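Local structure of putative HTH-type transcriptional regulator ybaQ (Escherichia coli, 2EBY) at residues Ile14-Tyr19 / Asp68-Asn72. The protein probably binds DNA through a helix-turn-helix domain of the Cro/C1 type and so acts as a transcriptional regulator. Sequence-based numbering, arbitrary orientation.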
ATOM      1  N   ILE A  14      10.368 -11.345   9.064  1.00 42.93           N
ATOM      2  CA  ILE A  14      10.386 -10.766  10.399  1.00 41.06           C
ATOM      3  C   ILE A  14       9.508 -11.615  11.311  1.00 40.03           C
ATOM      4  O   ILE A  14       9.869 -11.903  12.451  1.00 36.56           O
ATOM      5  CB  ILE A  14       9.846  -9.318  10.397  1.00 41.57           C
ATOM      6  CG1 ILE A  14      10.761  -8.416   9.562  1.00 43.71           C
ATOM      7  CG2 ILE A  14       9.739  -8.803  11.819  1.00 40.82           C
ATOM      8  CD1 ILE A  14      12.187  -8.306  10.084  1.00 43.53           C
ATOM      9  N   LEU A  15       8.350 -12.014  10.794  1.00 38.80           N
ATOM     10  CA  LEU A  15       7.410 -12.819  11.556  1.00 38.66           C
ATOM     11  C   LEU A  15       8.007 -14.181  11.914  1.00 39.56           C
ATOM     12  O   LEU A  15       7.975 -14.603  13.069  1.00 38.82           O
ATOM     13  CB  LEU A  15       6.121 -13.003  10.751  1.00 35.95           C
ATOM     14  CG  LEU A  15       5.034 -13.879  11.373  1.00 35.29           C
ATOM     15  CD1 LEU A  15       4.590 -13.274  12.691  1.00 33.51           C
ATOM     16  CD2 LEU A  15       3.855 -14.007  10.407  1.00 32.85           C
ATOM     17  N   LEU A  16       8.567 -14.855  10.916  1.00 41.88           N
ATOM     18  CA  LEU A  16       9.161 -16.172  11.114  1.00 44.45           C
ATOM     19  C   LEU A  16      10.457 -16.171  11.930  1.00 46.24           C
ATOM     20  O   LEU A  16      10.552 -16.851  12.950  1.00 46.79           O
ATOM     21  CB  LEU A  16       9.421 -16.835   9.759  1.00 44.68           C
ATOM     22  CG  LEU A  16       9.934 -18.283   9.764  1.00 45.92           C
ATOM     23  CD1 LEU A  16       8.905 -19.191  10.436  1.00 44.51           C
ATOM     24  CD2 LEU A  16      10.198 -18.750   8.337  1.00 44.62           C
ATOM     25  N   TYR A  17      11.447 -15.403  11.487  1.00 47.79           N
ATOM     26  CA  TYR A  17      12.738 -15.369  12.170  1.00 49.19           C
ATOM     27  C   TYR A  17      12.851 -14.520  13.432  1.00 48.80           C
ATOM     28  O   TYR A  17      13.779 -14.710  14.211  1.00 50.39           O
ATOM     29  CB  TYR A  17      13.841 -14.971  11.182  1.00 49.17           C
ATOM     30  CG  TYR A  17      13.959 -15.915  10.002  1.00 50.77           C
ATOM     31  CD1 TYR A  17      14.032 -17.294  10.197  1.00 51.54           C
ATOM     32  CD2 TYR A  17      13.966 -15.435   8.693  1.00 51.26           C
ATOM     33  CE1 TYR A  17      14.115 -18.175   9.120  1.00 50.20           C
ATOM     34  CE2 TYR A  17      14.052 -16.309   7.604  1.00 50.57           C
ATOM     35  CZ  TYR A  17      14.118 -17.678   7.828  1.00 51.21           C
ATOM     36  OH  TYR A  17      14.184 -18.550   6.762  1.00 51.39           O
ATOM     37  N   GLU A  18      11.920 -13.599  13.655  1.00 48.79           N
ATOM     38  CA  GLU A  18      11.990 -12.762  14.851  1.00 48.37           C
ATOM     39  C   GLU A  18      10.845 -12.910  15.848  1.00 47.34           C
ATOM     40  O   GLU A  18      10.878 -12.314  16.925  1.00 45.47           O
ATOM     41  CB  GLU A  18      12.127 -11.289  14.466  1.00 51.26           C
ATOM     42  CG  GLU A  18      13.539 -10.883  14.077  1.00 56.00           C
ATOM     43  CD  GLU A  18      13.684  -9.385  13.898  1.00 58.81           C
ATOM     44  OE1 GLU A  18      13.206  -8.625  14.773  1.00 60.64           O
ATOM     45  OE2 GLU A  18      14.285  -8.964  12.889  1.00 60.81           O
ATOM     46  N   TYR A  19       9.829 -13.690  15.503  1.00 46.75           N
ATOM     47  CA  TYR A  19       8.713 -13.882  16.419  1.00 47.34           C
ATOM     48  C   TYR A  19       8.342 -15.349  16.617  1.00 48.21           C
ATOM     49  O   TYR A  19       8.302 -15.834  17.749  1.00 48.75           O
ATOM     50  CB  TYR A  19       7.477 -13.099  15.950  1.00 47.72           C
ATOM     51  CG  TYR A  19       7.509 -11.618  16.282  1.00 46.90           C
ATOM     52  CD1 TYR A  19       7.915 -10.678  15.338  1.00 47.34           C
ATOM     53  CD2 TYR A  19       7.159 -11.161  17.555  1.00 46.47           C
ATOM     54  CE1 TYR A  19       7.975  -9.322  15.652  1.00 48.92           C
ATOM     55  CE2 TYR A  19       7.216  -9.808  17.880  1.00 46.43           C
ATOM     56  CZ  TYR A  19       7.627  -8.894  16.927  1.00 48.48           C
ATOM     57  OH  TYR A  19       7.719  -7.559  17.256  1.00 49.34           O
ATOM     58  N   ASP A  68       1.692   0.206  11.813  1.00 26.30           N
ATOM     59  CA  ASP A  68       2.718   0.633  10.876  1.00 26.70           C
ATOM     60  C   ASP A  68       4.016  -0.140  10.972  1.00 24.50           C
ATOM     61  O   ASP A  68       4.752  -0.216   9.999  1.00 25.31           O
ATOM     62  CB  ASP A  68       2.970   2.141  10.993  1.00 26.69           C
ATOM     63  CG  ASP A  68       1.894   2.958  10.287  1.00 28.60           C
ATOM     64  OD1 ASP A  68       1.017   2.338   9.651  1.00 28.99           O
ATOM     65  OD2 ASP A  68       1.921   4.207  10.353  1.00 25.03           O
ATOM     66  N   PHE A  69       4.305  -0.713  12.135  1.00 24.36           N
ATOM     67  CA  PHE A  69       5.511  -1.511  12.266  1.00 26.75           C
ATOM     68  C   PHE A  69       5.453  -2.560  11.146  1.00 27.62           C
ATOM     69  O   PHE A  69       6.432  -2.794  10.438  1.00 27.02           O
ATOM     70  CB  PHE A  69       5.540  -2.205  13.626  1.00 30.36           C
ATOM     71  CG  PHE A  69       6.525  -3.340  13.709  1.00 35.04           C
ATOM     72  CD1 PHE A  69       7.874  -3.094  13.944  1.00 37.61           C
ATOM     73  CD2 PHE A  69       6.103  -4.655  13.527  1.00 35.69           C
ATOM     74  CE1 PHE A  69       8.796  -4.144  13.996  1.00 39.04           C
ATOM     75  CE2 PHE A  69       7.016  -5.713  13.577  1.00 37.63           C
ATOM     76  CZ  PHE A  69       8.363  -5.456  13.813  1.00 37.87           C
ATOM     77  N   TRP A  70       4.289  -3.186  10.982  1.00 26.59           N
ATOM     78  CA  TRP A  70       4.133  -4.191   9.943  1.00 26.50           C
ATOM     79  C   TRP A  70       3.978  -3.590   8.551  1.00 24.65           C
ATOM     80  O   TRP A  70       4.614  -4.046   7.605  1.00 24.75           O
ATOM     81  CB  TRP A  70       2.941  -5.108  10.246  1.00 24.90           C
ATOM     82  CG  TRP A  70       3.119  -5.887  11.520  1.00 26.07           C
ATOM     83  CD1 TRP A  70       2.582  -5.597  12.738  1.00 22.57           C
ATOM     84  CD2 TRP A  70       3.967  -7.026  11.711  1.00 26.51           C
ATOM     85  NE1 TRP A  70       3.048  -6.475  13.682  1.00 25.88           N
ATOM     86  CE2 TRP A  70       3.906  -7.366  13.083  1.00 25.93           C
ATOM     87  CE3 TRP A  70       4.787  -7.796  10.867  1.00 26.32           C
ATOM     88  CZ2 TRP A  70       4.616  -8.439  13.628  1.00 27.72           C
ATOM     89  CZ3 TRP A  70       5.497  -8.867  11.408  1.00 27.30           C
ATOM     90  CH2 TRP A  70       5.409  -9.175  12.779  1.00 25.81           C
ATOM     91  N   LEU A  71       3.153  -2.557   8.417  1.00 24.32           N
ATOM     92  CA  LEU A  71       2.941  -1.957   7.103  1.00 24.67           C
ATOM     93  C   LEU A  71       4.207  -1.362   6.504  1.00 24.05           C
ATOM     94  O   LEU A  71       4.368  -1.368   5.285  1.00 24.07           O
ATOM     95  CB  LEU A  71       1.825  -0.896   7.153  1.00 23.83           C
ATOM     96  CG  LEU A  71       0.399  -1.431   7.379  1.00 26.25           C
ATOM     97  CD1 LEU A  71      -0.593  -0.257   7.400  1.00 21.26           C
ATOM     98  CD2 LEU A  71       0.031  -2.438   6.284  1.00 24.42           C
ATOM     99  N   ASN A  72       5.112  -0.857   7.346  1.00 24.45           N
ATOM    100  CA  ASN A  72       6.350  -0.272   6.838  1.00 26.03           C
ATOM    101  C   ASN A  72       7.223  -1.329   6.171  1.00 25.77           C
ATOM    102  O   ASN A  72       7.886  -1.051   5.169  1.00 27.57           O
ATOM    103  CB  ASN A  72       7.136   0.442   7.954  1.00 27.08           C
ATOM    104  CG  ASN A  72       6.409   1.674   8.482  1.00 29.84           C
ATOM    105  OD1 ASN A  72       5.638   2.313   7.755  1.00 30.16           O
ATOM    106  ND2 ASN A  72       6.656   2.018   9.745  1.00 27.94           N
TER
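Y19 lies obliquely against the six-membered ring of the W70 indole, at its CH2 corner, with CE1 3.9 Å from W70 CH2 and the two rings inclined at 44° to each other. That tilt makes neither a parallel stack nor a T-shaped pair, and contact is by ring carbons at an angle. The phenol reaches further, to F69, whose side chain comes from the opposite direction: Y19 OH stands 4.1 Å from F69 CZ, a van der Waals approach. Tyrosine suits the place as a flat ring long enough to touch both aromatics. Within helix 67-83 these support one another, since F69 CE2 sits 3.5 Å above the plane of the W70 ring, over its centre; a phenylalanine can lie there and still meet Y19 and I14.

Aliphatic contacts complete the seam, their methyls filling in against the rings. I14 offers CG2, the branch anti to its backbone N, and this methyl touches an outer carbon of each ring, 4.1 Å from F69 CZ and 4.3 Å from W70 CZ3. L15, with CG likewise anti to the backbone N (chi1 177°), brings CD1 to 4.2 Å from W70 CH2, the two side chains crossing at about a right angle. With the segment axes 13.0 Å apart at closest approach, the long indole carries much of the contact from its side, and its NE1 finds a weak hydrogen bond with T65. F63 of helix 53-63 meets Y19, L15 and W70, extending the core, while another flank of helix 67-83, at L71, packs on L79 of the second subunit.

Were Y19 cut back to an alanine, W70 CH2 would probably face a gap and F69 would lose its phenol neighbour. The apolar seam fastening helix 11-20 of the Cro/C1-type domain to helix 67-83 thus rests on dispersion and shape, without hydrogen bonds between the two segments.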